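PDB 2QNU: uncharacterized protein PA0076 from Pseudomonas aeruginosa PAO1, which is of unknown function but, as the type VI secretion-associated protein TagF, probably takes part in regulating that secretion machinery. Local coordinates for residues L57-I62 with G107-F112; S181-R186 with G208-G213; G14-R19 with R85-T90; D30-S35 with G200-P205. All coordinates share one frame; numbering follows the deposited sequence.

Contact 1 of 4, residues L57-I62 with G107-F112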
# COMPACT_ATOMS: atom_id res chain seq x y z
N LEU B 57 0.63 -16.05 -18.27
CA LEU B 57 0.69 -16.71 -17.00
C LEU B 57 0.67 -15.55 -15.99
O LEU B 57 1.43 -14.55 -16.18
CB LEU B 57 1.97 -17.54 -16.87
CG LEU B 57 1.88 -18.92 -17.55
CD1 LEU B 57 1.89 -18.81 -19.09
CD2 LEU B 57 3.00 -19.78 -17.06
N TRP B 58 -0.26 -15.65 -15.01
CA TRP B 58 -0.40 -14.66 -13.98
C TRP B 58 0.09 -15.19 -12.64
O TRP B 58 -0.37 -16.16 -12.11
CB TRP B 58 -1.84 -14.20 -13.90
CG TRP B 58 -2.27 -13.49 -15.12
CD1 TRP B 58 -3.05 -13.98 -16.10
CD2 TRP B 58 -1.97 -12.15 -15.46
NE1 TRP B 58 -3.25 -13.03 -17.08
CE2 TRP B 58 -2.61 -11.88 -16.70
CE3 TRP B 58 -1.29 -11.12 -14.82
CZ2 TRP B 58 -2.54 -10.65 -17.33
CZ3 TRP B 58 -1.17 -9.92 -15.46
CH2 TRP B 58 -1.78 -9.70 -16.71
N ARG B 59 1.06 -14.51 -12.12
CA ARG B 59 1.52 -14.68 -10.75
C ARG B 59 0.51 -13.90 -9.87
O ARG B 59 -0.01 -12.90 -10.30
CB ARG B 59 2.86 -14.03 -10.61
CG ARG B 59 3.89 -14.56 -11.58
CD ARG B 59 5.10 -13.70 -11.67
NE ARG B 59 6.00 -14.18 -12.74
CZ ARG B 59 7.19 -13.66 -13.02
NH1 ARG B 59 7.69 -12.69 -12.27
NH2 ARG B 59 7.93 -14.14 -14.00
N PHE B 60 0.22 -14.40 -8.68
CA PHE B 60 -0.70 -13.75 -7.82
C PHE B 60 -0.36 -13.87 -6.33
O PHE B 60 0.28 -14.80 -5.89
CB PHE B 60 -2.12 -14.28 -8.06
CG PHE B 60 -2.27 -15.76 -7.77
CD1 PHE B 60 -2.53 -16.22 -6.48
CD2 PHE B 60 -2.21 -16.68 -8.80
CE1 PHE B 60 -2.69 -17.57 -6.24
CE2 PHE B 60 -2.35 -18.02 -8.58
CZ PHE B 60 -2.58 -18.49 -7.32
N ALA B 61 -0.88 -12.89 -5.58
CA ALA B 61 -0.96 -12.94 -4.14
C ALA B 61 -2.33 -12.43 -3.69
O ALA B 61 -2.76 -11.32 -4.04
CB ALA B 61 0.10 -12.12 -3.57
N ILE B 62 -3.00 -13.30 -2.97
CA ILE B 62 -4.37 -13.12 -2.52
C ILE B 62 -4.45 -13.06 -0.99
O ILE B 62 -3.97 -13.94 -0.29
CB ILE B 62 -5.21 -14.22 -3.06
CG1 ILE B 62 -5.15 -14.10 -4.63
CG2 ILE B 62 -6.64 -14.16 -2.48
CD1 ILE B 62 -5.77 -15.25 -5.33
N GLY B 107 9.01 -8.65 -3.96
CA GLY B 107 10.24 -9.35 -3.70
C GLY B 107 10.77 -10.16 -4.90
O GLY B 107 10.25 -10.06 -6.03
N ASP B 108 11.78 -10.97 -4.61
CA ASP B 108 12.50 -11.66 -5.65
C ASP B 108 11.57 -12.53 -6.54
O ASP B 108 10.63 -13.22 -6.08
CB ASP B 108 13.63 -12.48 -5.04
CG ASP B 108 14.43 -13.24 -6.11
OD1 ASP B 108 15.35 -12.64 -6.71
OD2 ASP B 108 14.12 -14.43 -6.36
N ASP B 109 11.82 -12.44 -7.85
CA ASP B 109 11.03 -13.17 -8.85
C ASP B 109 11.29 -14.67 -8.91
O ASP B 109 10.52 -15.41 -9.53
CB ASP B 109 11.34 -12.61 -10.23
CG ASP B 109 10.76 -11.22 -10.45
OD1 ASP B 109 9.57 -11.02 -10.15
OD2 ASP B 109 11.50 -10.38 -11.03
N GLY B 110 12.35 -15.13 -8.27
CA GLY B 110 12.87 -16.49 -8.45
C GLY B 110 11.90 -17.62 -8.25
O GLY B 110 11.81 -18.53 -9.11
N TRP B 111 11.17 -17.61 -7.12
CA TRP B 111 10.17 -18.66 -6.83
C TRP B 111 9.11 -18.73 -7.96
O TRP B 111 8.76 -19.78 -8.47
CB TRP B 111 9.49 -18.36 -5.48
CG TRP B 111 8.61 -19.46 -5.02
CD1 TRP B 111 8.99 -20.66 -4.44
CD2 TRP B 111 7.19 -19.52 -5.15
NE1 TRP B 111 7.89 -21.42 -4.18
CE2 TRP B 111 6.76 -20.74 -4.60
CE3 TRP B 111 6.22 -18.62 -5.66
CZ2 TRP B 111 5.43 -21.11 -4.58
CZ3 TRP B 111 4.89 -18.98 -5.62
CH2 TRP B 111 4.50 -20.21 -5.08
N PHE B 112 8.61 -17.56 -8.32
CA PHE B 112 7.60 -17.43 -9.37
C PHE B 112 8.08 -17.94 -10.80
O PHE B 112 7.34 -18.60 -11.56
CB PHE B 112 7.15 -15.97 -9.40
CG PHE B 112 6.36 -15.56 -8.15
CD1 PHE B 112 5.04 -15.94 -8.01
CD2 PHE B 112 6.96 -14.84 -7.12
CE1 PHE B 112 4.29 -15.62 -6.83
CE2 PHE B 112 6.24 -14.52 -5.92
CZ PHE B 112 4.91 -14.90 -5.79
O HOH W 1 7.60 -12.12 -9.32

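Contact 2 of 4, residues S181-R186 with G208-G213. With ACT (acetate ion), chain F.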
# COMPACT_ATOMS: atom_id res chain seq x y z
N SER B 181 -6.47 -8.73 -4.11
CA SER B 181 -5.71 -9.68 -4.90
C SER B 181 -4.82 -8.88 -5.89
O SER B 181 -5.29 -7.87 -6.49
CB SER B 181 -6.66 -10.65 -5.58
OG SER B 181 -7.52 -9.97 -6.47
N HIS B 182 -3.55 -9.27 -5.96
CA HIS B 182 -2.58 -8.72 -6.87
C HIS B 182 -2.21 -9.81 -7.90
O HIS B 182 -2.10 -11.00 -7.57
CB HIS B 182 -1.31 -8.25 -6.15
CG HIS B 182 -1.47 -6.95 -5.41
ND1 HIS B 182 -1.94 -6.88 -4.12
CD2 HIS B 182 -1.27 -5.68 -5.81
CE1 HIS B 182 -2.02 -5.60 -3.76
NE2 HIS B 182 -1.60 -4.85 -4.76
N TRP B 183 -2.01 -9.38 -9.13
CA TRP B 183 -1.82 -10.26 -10.28
C TRP B 183 -0.79 -9.56 -11.13
O TRP B 183 -0.93 -8.34 -11.38
CB TRP B 183 -3.11 -10.35 -11.05
CG TRP B 183 -4.25 -10.73 -10.23
CD1 TRP B 183 -5.08 -9.87 -9.50
CD2 TRP B 183 -4.77 -12.04 -10.04
NE1 TRP B 183 -6.06 -10.59 -8.88
CE2 TRP B 183 -5.89 -11.92 -9.17
CE3 TRP B 183 -4.40 -13.32 -10.52
CZ2 TRP B 183 -6.63 -13.02 -8.76
CZ3 TRP B 183 -5.12 -14.41 -10.10
CH2 TRP B 183 -6.25 -14.26 -9.26
N TRP B 184 0.31 -10.26 -11.45
CA TRP B 184 1.38 -9.63 -12.22
C TRP B 184 2.12 -10.67 -13.06
O TRP B 184 1.93 -11.86 -12.88
CB TRP B 184 2.35 -8.87 -11.35
CG TRP B 184 3.25 -9.72 -10.49
CD1 TRP B 184 4.53 -9.99 -10.73
CD2 TRP B 184 2.92 -10.35 -9.25
NE1 TRP B 184 5.05 -10.81 -9.72
CE2 TRP B 184 4.05 -11.04 -8.81
CE3 TRP B 184 1.75 -10.42 -8.47
CZ2 TRP B 184 4.06 -11.76 -7.66
CZ3 TRP B 184 1.77 -11.15 -7.32
CH2 TRP B 184 2.91 -11.81 -6.92
N GLY B 185 2.97 -10.20 -13.96
CA GLY B 185 3.82 -11.09 -14.71
C GLY B 185 4.37 -10.50 -15.98
O GLY B 185 4.36 -9.28 -16.15
N ARG B 186 4.89 -11.39 -16.84
CA ARG B 186 5.62 -10.98 -18.08
C ARG B 186 4.68 -10.53 -19.19
O ARG B 186 5.10 -9.85 -20.12
CB ARG B 186 6.50 -12.10 -18.62
CG ARG B 186 7.50 -12.62 -17.66
CD ARG B 186 8.42 -13.75 -18.26
NE ARG B 186 9.71 -13.66 -17.60
CZ ARG B 186 10.20 -14.55 -16.77
NH1 ARG B 186 9.60 -15.71 -16.51
NH2 ARG B 186 11.35 -14.31 -16.24
N GLY B 208 -12.18 -11.89 -18.18
CA GLY B 208 -11.75 -11.51 -19.50
C GLY B 208 -10.50 -10.65 -19.66
O GLY B 208 -9.76 -10.84 -20.64
N ARG B 209 -10.28 -9.70 -18.75
CA ARG B 209 -9.16 -8.77 -18.84
C ARG B 209 -7.84 -9.53 -18.67
O ARG B 209 -6.84 -9.12 -19.23
CB ARG B 209 -9.27 -7.60 -17.80
CG ARG B 209 -10.33 -6.54 -18.24
CD ARG B 209 -11.67 -6.36 -17.43
NE ARG B 209 -11.43 -5.57 -16.25
CZ ARG B 209 -12.32 -5.03 -15.39
NH1 ARG B 209 -13.65 -5.05 -15.53
NH2 ARG B 209 -11.80 -4.43 -14.34
N PHE B 210 -7.87 -10.63 -17.94
CA PHE B 210 -6.67 -11.51 -17.85
C PHE B 210 -6.32 -12.16 -19.21
O PHE B 210 -5.22 -12.71 -19.35
CB PHE B 210 -6.89 -12.68 -16.90
CG PHE B 210 -6.97 -12.29 -15.46
CD1 PHE B 210 -5.89 -11.67 -14.83
CD2 PHE B 210 -8.11 -12.58 -14.71
CE1 PHE B 210 -5.96 -11.34 -13.45
CE2 PHE B 210 -8.20 -12.23 -13.34
CZ PHE B 210 -7.14 -11.59 -12.74
N LEU B 211 -7.29 -12.19 -20.13
CA LEU B 211 -7.11 -12.86 -21.46
C LEU B 211 -6.87 -11.83 -22.53
O LEU B 211 -6.13 -12.11 -23.44
CB LEU B 211 -8.24 -13.81 -21.85
CG LEU B 211 -8.92 -14.66 -20.76
CD1 LEU B 211 -10.17 -15.37 -21.26
CD2 LEU B 211 -8.01 -15.64 -20.10
N THR B 212 -7.43 -10.63 -22.42
CA THR B 212 -7.31 -9.70 -23.48
C THR B 212 -6.60 -8.43 -23.12
O THR B 212 -6.20 -7.69 -24.02
CB THR B 212 -8.70 -9.32 -24.02
OG1 THR B 212 -9.37 -8.48 -23.07
CG2 THR B 212 -9.51 -10.54 -24.25
N GLY B 213 -6.45 -8.14 -21.83
CA GLY B 213 -5.99 -6.82 -21.41
C GLY B 213 -6.90 -5.65 -21.81
O GLY B 213 -6.52 -4.49 -21.68
C ACT F . -1.09 -1.98 -6.12
O ACT F . -1.24 -2.84 -7.05
OXT ACT F . -1.27 -2.31 -4.89
CH3 ACT F . -0.77 -0.61 -6.50

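Contact 3 of 4, residues G14-R19 with R85-T90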
# COMPACT_ATOMS: atom_id res chain seq x y z
N GLY B 14 -7.11 -36.89 -17.79
CA GLY B 14 -8.44 -36.65 -18.32
C GLY B 14 -9.40 -35.87 -17.44
O GLY B 14 -10.32 -35.24 -17.95
N ASP B 15 -9.18 -35.90 -16.12
CA ASP B 15 -10.08 -35.27 -15.17
C ASP B 15 -9.39 -34.09 -14.45
O ASP B 15 -8.25 -33.71 -14.77
CB ASP B 15 -10.69 -36.32 -14.17
CG ASP B 15 -9.63 -37.22 -13.46
OD1 ASP B 15 -8.41 -37.15 -13.86
OD2 ASP B 15 -10.06 -38.03 -12.54
N PHE B 16 -10.11 -33.46 -13.55
CA PHE B 16 -9.49 -32.44 -12.68
C PHE B 16 -8.42 -33.11 -11.84
O PHE B 16 -8.58 -34.22 -11.44
CB PHE B 16 -10.52 -31.79 -11.76
CG PHE B 16 -11.37 -30.78 -12.45
CD1 PHE B 16 -12.60 -31.12 -12.93
CD2 PHE B 16 -10.91 -29.50 -12.62
CE1 PHE B 16 -13.40 -30.16 -13.57
CE2 PHE B 16 -11.68 -28.54 -13.26
CZ PHE B 16 -12.94 -28.88 -13.74
N VAL B 17 -7.33 -32.42 -11.61
CA VAL B 17 -6.27 -33.00 -10.75
C VAL B 17 -5.93 -31.98 -9.66
O VAL B 17 -5.86 -30.77 -9.92
CB VAL B 17 -5.02 -33.37 -11.59
CG1 VAL B 17 -5.35 -34.42 -12.59
CG2 VAL B 17 -4.52 -32.15 -12.30
N SER B 18 -5.71 -32.49 -8.45
CA SER B 18 -5.53 -31.67 -7.25
C SER B 18 -4.58 -32.45 -6.32
O SER B 18 -4.86 -33.59 -6.03
CB SER B 18 -6.91 -31.51 -6.56
OG SER B 18 -6.87 -30.72 -5.36
N ARG B 19 -3.45 -31.86 -5.93
CA ARG B 19 -2.63 -32.41 -4.85
C ARG B 19 -2.16 -31.31 -3.92
O ARG B 19 -1.93 -30.20 -4.37
CB ARG B 19 -1.37 -33.13 -5.32
CG ARG B 19 -1.42 -33.90 -6.63
CD ARG B 19 -1.67 -35.41 -6.45
NE ARG B 19 -2.95 -35.81 -7.05
CZ ARG B 19 -3.35 -37.07 -7.20
NH1 ARG B 19 -2.59 -38.10 -6.81
NH2 ARG B 19 -4.54 -37.31 -7.75
N ARG B 85 -10.87 -30.52 -23.06
CA ARG B 85 -11.66 -29.53 -22.34
C ARG B 85 -10.75 -28.50 -21.66
O ARG B 85 -9.65 -28.86 -21.22
CB ARG B 85 -12.58 -30.25 -21.37
CG ARG B 85 -13.42 -31.30 -22.08
CD ARG B 85 -14.12 -32.30 -21.16
NE ARG B 85 -13.20 -33.01 -20.27
CZ ARG B 85 -13.58 -33.97 -19.44
NH1 ARG B 85 -14.84 -34.40 -19.40
NH2 ARG B 85 -12.70 -34.52 -18.63
N TYR B 86 -11.16 -27.23 -21.65
CA TYR B 86 -10.35 -26.11 -21.15
C TYR B 86 -10.55 -25.76 -19.66
O TYR B 86 -11.67 -25.54 -19.22
CB TYR B 86 -10.60 -24.88 -22.03
CG TYR B 86 -10.24 -25.17 -23.46
CD1 TYR B 86 -8.90 -25.29 -23.82
CD2 TYR B 86 -11.23 -25.39 -24.44
CE1 TYR B 86 -8.52 -25.58 -25.09
CE2 TYR B 86 -10.87 -25.70 -25.73
CZ TYR B 86 -9.51 -25.79 -26.05
OH TYR B 86 -9.06 -26.09 -27.31
N PHE B 87 -9.46 -25.73 -18.88
CA PHE B 87 -9.46 -25.18 -17.54
C PHE B 87 -8.06 -24.81 -17.13
O PHE B 87 -7.13 -25.54 -17.45
CB PHE B 87 -10.01 -26.19 -16.54
CG PHE B 87 -10.55 -25.58 -15.34
CD1 PHE B 87 -11.85 -25.01 -15.35
CD2 PHE B 87 -9.80 -25.53 -14.13
CE1 PHE B 87 -12.36 -24.45 -14.21
CE2 PHE B 87 -10.33 -24.97 -13.01
CZ PHE B 87 -11.60 -24.43 -13.05
N PRO B 88 -7.88 -23.66 -16.43
CA PRO B 88 -6.51 -23.31 -16.02
C PRO B 88 -5.84 -24.33 -15.12
O PRO B 88 -6.47 -25.15 -14.51
CB PRO B 88 -6.71 -22.00 -15.27
CG PRO B 88 -7.86 -21.40 -15.87
CD PRO B 88 -8.80 -22.55 -16.18
N LEU B 89 -4.53 -24.24 -15.06
CA LEU B 89 -3.73 -25.05 -14.11
C LEU B 89 -3.06 -24.06 -13.18
O LEU B 89 -2.43 -23.09 -13.59
CB LEU B 89 -2.65 -25.82 -14.86
CG LEU B 89 -1.64 -26.67 -14.03
CD1 LEU B 89 -2.36 -27.78 -13.32
CD2 LEU B 89 -0.65 -27.25 -14.97
N THR B 90 -3.18 -24.32 -11.90
CA THR B 90 -2.66 -23.42 -10.91
C THR B 90 -1.71 -24.19 -10.04
O THR B 90 -2.04 -25.27 -9.65
CB THR B 90 -3.84 -22.87 -10.01
OG1 THR B 90 -4.83 -22.31 -10.85
CG2 THR B 90 -3.35 -21.82 -9.05

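Contact 4 of 4, residues D30-S35 with G200-P205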
# COMPACT_ATOMS: atom_id res chain seq x y z
N ASP B 30 -11.85 -22.96 -7.43
CA ASP B 30 -12.61 -23.55 -8.54
C ASP B 30 -13.86 -22.76 -8.95
O ASP B 30 -14.05 -22.50 -10.12
CB ASP B 30 -13.06 -24.97 -8.17
CG ASP B 30 -13.90 -25.64 -9.27
OD1 ASP B 30 -13.32 -26.27 -10.24
OD2 ASP B 30 -15.15 -25.59 -9.18
N ALA B 31 -14.68 -22.34 -7.96
CA ALA B 31 -15.92 -21.63 -8.24
C ALA B 31 -15.59 -20.28 -8.83
O ALA B 31 -16.26 -19.79 -9.74
CB ALA B 31 -16.71 -21.49 -6.98
N TRP B 32 -14.53 -19.67 -8.34
CA TRP B 32 -14.15 -18.39 -8.86
C TRP B 32 -13.62 -18.55 -10.30
O TRP B 32 -13.95 -17.75 -11.14
CB TRP B 32 -13.12 -17.63 -7.97
CG TRP B 32 -12.56 -16.35 -8.63
CD1 TRP B 32 -13.18 -15.15 -8.79
CD2 TRP B 32 -11.32 -16.26 -9.34
NE1 TRP B 32 -12.40 -14.29 -9.52
CE2 TRP B 32 -11.24 -14.96 -9.87
CE3 TRP B 32 -10.29 -17.17 -9.59
CZ2 TRP B 32 -10.14 -14.52 -10.59
CZ3 TRP B 32 -9.18 -16.74 -10.31
CH2 TRP B 32 -9.10 -15.44 -10.81
N LEU B 33 -12.78 -19.55 -10.60
CA LEU B 33 -12.31 -19.73 -12.01
C LEU B 33 -13.44 -20.07 -12.93
O LEU B 33 -13.56 -19.48 -13.97
CB LEU B 33 -11.30 -20.87 -12.13
CG LEU B 33 -9.94 -20.55 -11.58
CD1 LEU B 33 -9.15 -21.83 -11.50
CD2 LEU B 33 -9.25 -19.55 -12.43
N ALA B 34 -14.30 -20.99 -12.51
CA ALA B 34 -15.43 -21.36 -13.30
C ALA B 34 -16.38 -20.21 -13.68
O ALA B 34 -16.87 -20.16 -14.82
CB ALA B 34 -16.20 -22.45 -12.59
N SER B 35 -16.65 -19.30 -12.73
CA SER B 35 -17.51 -18.12 -12.97
C SER B 35 -16.87 -17.21 -13.98
O SER B 35 -17.55 -16.62 -14.84
CB SER B 35 -17.70 -17.30 -11.64
OG SER B 35 -18.13 -18.13 -10.57
N GLY B 200 -10.64 -7.25 -3.26
CA GLY B 200 -11.25 -8.56 -3.34
C GLY B 200 -10.76 -9.36 -4.53
O GLY B 200 -9.72 -9.03 -5.12
N LEU B 201 -11.51 -10.42 -4.86
CA LEU B 201 -11.26 -11.24 -6.07
C LEU B 201 -11.78 -10.49 -7.23
O LEU B 201 -12.75 -9.76 -7.09
CB LEU B 201 -11.99 -12.58 -6.04
CG LEU B 201 -11.59 -13.53 -4.90
CD1 LEU B 201 -12.48 -14.73 -4.79
CD2 LEU B 201 -10.17 -13.90 -5.03
N PRO B 202 -11.14 -10.68 -8.41
CA PRO B 202 -11.72 -10.10 -9.62
C PRO B 202 -13.19 -10.55 -9.78
O PRO B 202 -13.53 -11.70 -9.60
CB PRO B 202 -10.82 -10.62 -10.73
CG PRO B 202 -9.54 -11.04 -10.02
CD PRO B 202 -9.88 -11.41 -8.65
N PRO B 203 -14.07 -9.60 -10.03
CA PRO B 203 -15.43 -10.00 -10.38
C PRO B 203 -15.44 -10.83 -11.68
O PRO B 203 -14.58 -10.61 -12.56
CB PRO B 203 -16.19 -8.69 -10.55
CG PRO B 203 -15.22 -7.68 -10.67
CD PRO B 203 -13.89 -8.14 -10.03
N ALA B 204 -16.39 -11.74 -11.78
CA ALA B 204 -16.46 -12.67 -12.92
C ALA B 204 -16.40 -11.92 -14.26
O ALA B 204 -15.65 -12.30 -15.12
CB ALA B 204 -17.66 -13.54 -12.84
N PRO B 205 -17.17 -10.83 -14.43
CA PRO B 205 -17.06 -10.09 -15.71
C PRO B 205 -15.73 -9.43 -15.93
O PRO B 205 -15.52 -8.87 -17.00
CB PRO B 205 -18.18 -9.04 -15.61
CG PRO B 205 -19.13 -9.58 -14.50
CD PRO B 205 -18.22 -10.27 -13.55

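Contact 1 of 4, residues L57-I62 with G107-F112
Arg59, in strand 58-62, and Phe112, in helix 110-121, bring the two backbones nearest, their CA atoms 6.8 Å apart. The CB of each residue points at the other segment. Arg59 runs extended from CG to NE and passes obliquely over the start of the Phe112 side chain; its CD lies 3.8 Å from Phe112 CB, which sits over one face of the guanidinium. The guanidinium and phenyl planes are nearly parallel, 17° apart. Past Phe112 CB, Arg59 NH1 forms a salt bridge with Asp109 OD1 at 3.3 Å. The carboxylate oxygen comes in at the guanidinium edge, with the two planes turned 61° from each other. Arg59 NE has a salt bridge to Glu116, and Asp109 OD1 one to Arg168 of the second subunit, so a chain of charges links strand, helix and dimer partner. Ahead of the turn that leads into the helix, Asp108 OD2 accepts from Gly110 N at 2.7 Å, a capping bond that meets the oxygen from above the carboxylate plane. The helix packs on the antiparallel sheet, where Phe112 meets Trp184 edge-to-face and touches Thr73; Leu104 of helix 101-105 also touches Phe112, while strand 58-62 pairs with strands 71-77 and 180-185.

Contact 2 of 4, residues S181-R186 with G208-G213
With CG anti to the carbonyl carbon in both residues (chi1 -53° for Trp183), the side chains of Trp183 on strand 180-185 and Phe210 on helix 209-212 leave their backbones toward each other and meet at about a right angle. They span CA atoms 9.1 Å apart. The edge of Phe210 is presented to the face of Trp183 in a T-shaped stack, the phenyl ring and the six-membered ring of the indole having centroids 4.9 Å apart and planes inclined at 58°. Phe210 CZ leads the approach: it stands over the middle of the indole, 3.6 Å from Trp183 CD2. Its neighbour CE1 lies 3.7 Å from both CG and CD2 of Trp183.

Trp183 belongs to an inner strand of the seven-stranded antiparallel sheet, flanked by strands 58-62 and 194-199, and the short helix 209-212 covers the sheet face on which the indole lies. Its NE1 donates to Ser181 OG at 2.9 Å, with the oxygen tilted somewhat from the ring plane, tying the indole to the residue two positions back on the same side of the strand. Ser181 OG is in turn hydrogen-bonded to Gly200 O.

Phe210 is carried by a single helical turn in which Gly208 O accepts from both Leu211 N and Thr212 N; Gly213, with positive phi, ends it. The same phenyl ring meets Trp58 edge-to-face, and Trp58 NE1 hydrogen-bonds to Phe210 O. His182 donates through NE2 to OXT of an acetate, probably from the crystallisation liquor, at 2.6 Å in a nearly straight bond (173°) at the edge of the imidazole.

Contact 3 of 4, residues G14-R19 with R85-T90
Gly14 opens the contact through its carbonyl oxygen, which lies 2.6 Å from Arg85 NH2. The N-H...O approach is strongly bent, and the bond is weak although the two atoms are close. The oxygen sits in the guanidinium plane, at its edge. Arg85 reaches it with a chain that runs out extended at first and then bends at chi3 (-57°). The stronger partner of this arginine is Asp81, salt-bridged to NE, so the guanidinium spans an acidic side chain and a backbone carbonyl.

Both segments are loops running into strands of the antiparallel sheet. Strand 18-19 is its outermost strand within the chain at this end, and strand 4-7 separates it from strand 89-95.

Phe16 makes the apolar part of the contact. Its ring stands almost perpendicular to that of Phe87, planes at 81° and centroids 5.1 Å apart, with the edge of Phe16 directed at the face of Phe87 in a T-shaped stack. Phe16 CE2 is the atom in front, over the centre of the Phe87 ring and 3.7 Å from its CD2. The opposite face of Phe87 is taken by Pro88, whose CD lies 3.6 Å above the ring plane toward the rim, leaving the phenyl held between an aromatic edge and a pyrrolidine.

Beyond Phe16 the segments are bridged rather than paired: Val17 and Arg19 form backbone bonds with Gly8 and Phe6, while Thr90 bonds to Tyr7. Helix 23-44 also covers this region, with Leu33 packing against Phe87 and Val26 against Ser18.

Contact 4 of 4, residues D30-S35 with G200-P205
One hydrogen bond joins helix 23-44 to the loop that follows strand 194-199: Trp32 NE1 donates to Pro202 O at 2.8 Å. The acceptor lies in the indole plane, and the N-H meets a lone pair of the oxygen in the carbonyl plane, with an N-H...O angle of 156°. Trp32 can reach this far because its CG is anti to the backbone N (chi1 172°), which throws the indole out from the helix toward the loop.

Apolar contacts flank that bond. Pro202 crosses the indole at about a right angle, its CG 3.6 Å from Trp32 CZ2, while Leu201 CB lies 3.9 Å from Trp32 CD1. The indole also meets Trp29, Trp183 and, on helix 209-212, Phe210. About one turn further along the helix, Ser35 meets the loop: Ala204 CB lies 3.7 Å from Ser35 O and also meets Ser35 CB.

Within the helix, Ser35 OG donates to Ala31 O at 2.6 Å, and that oxygen receives Ser35 N from the opposite face of its plane.

The buried indole thus has its N-H matched by a carbonyl and its hydrocarbon by prolyl and leucyl carbons; bond and packing together fix the loop on the helix.

How the contacts relate
Contacts 1 and 2 are buried and share neighbouring strands in the half of the sheet toward strand 194-199, where 58-62 and 180-185 are joined by backbone bonds such as Arg59 N to Trp184 O; both also touch the second subunit. Contact 1 pairs aromatic packing with charge, whereas contact 2 is purely aromatic across its segments. Contact 4, partly buried, crosses contact 2 along the chain and adjoins it where Pro202 packs on Trp183. Contact 3 lies at the surface near one edge of the sheet, with a weak bond and a phenyl stack; it adjoins contact 4 at helix 23-44 and reaches contact 1 through the packing of Phe60 on Thr90.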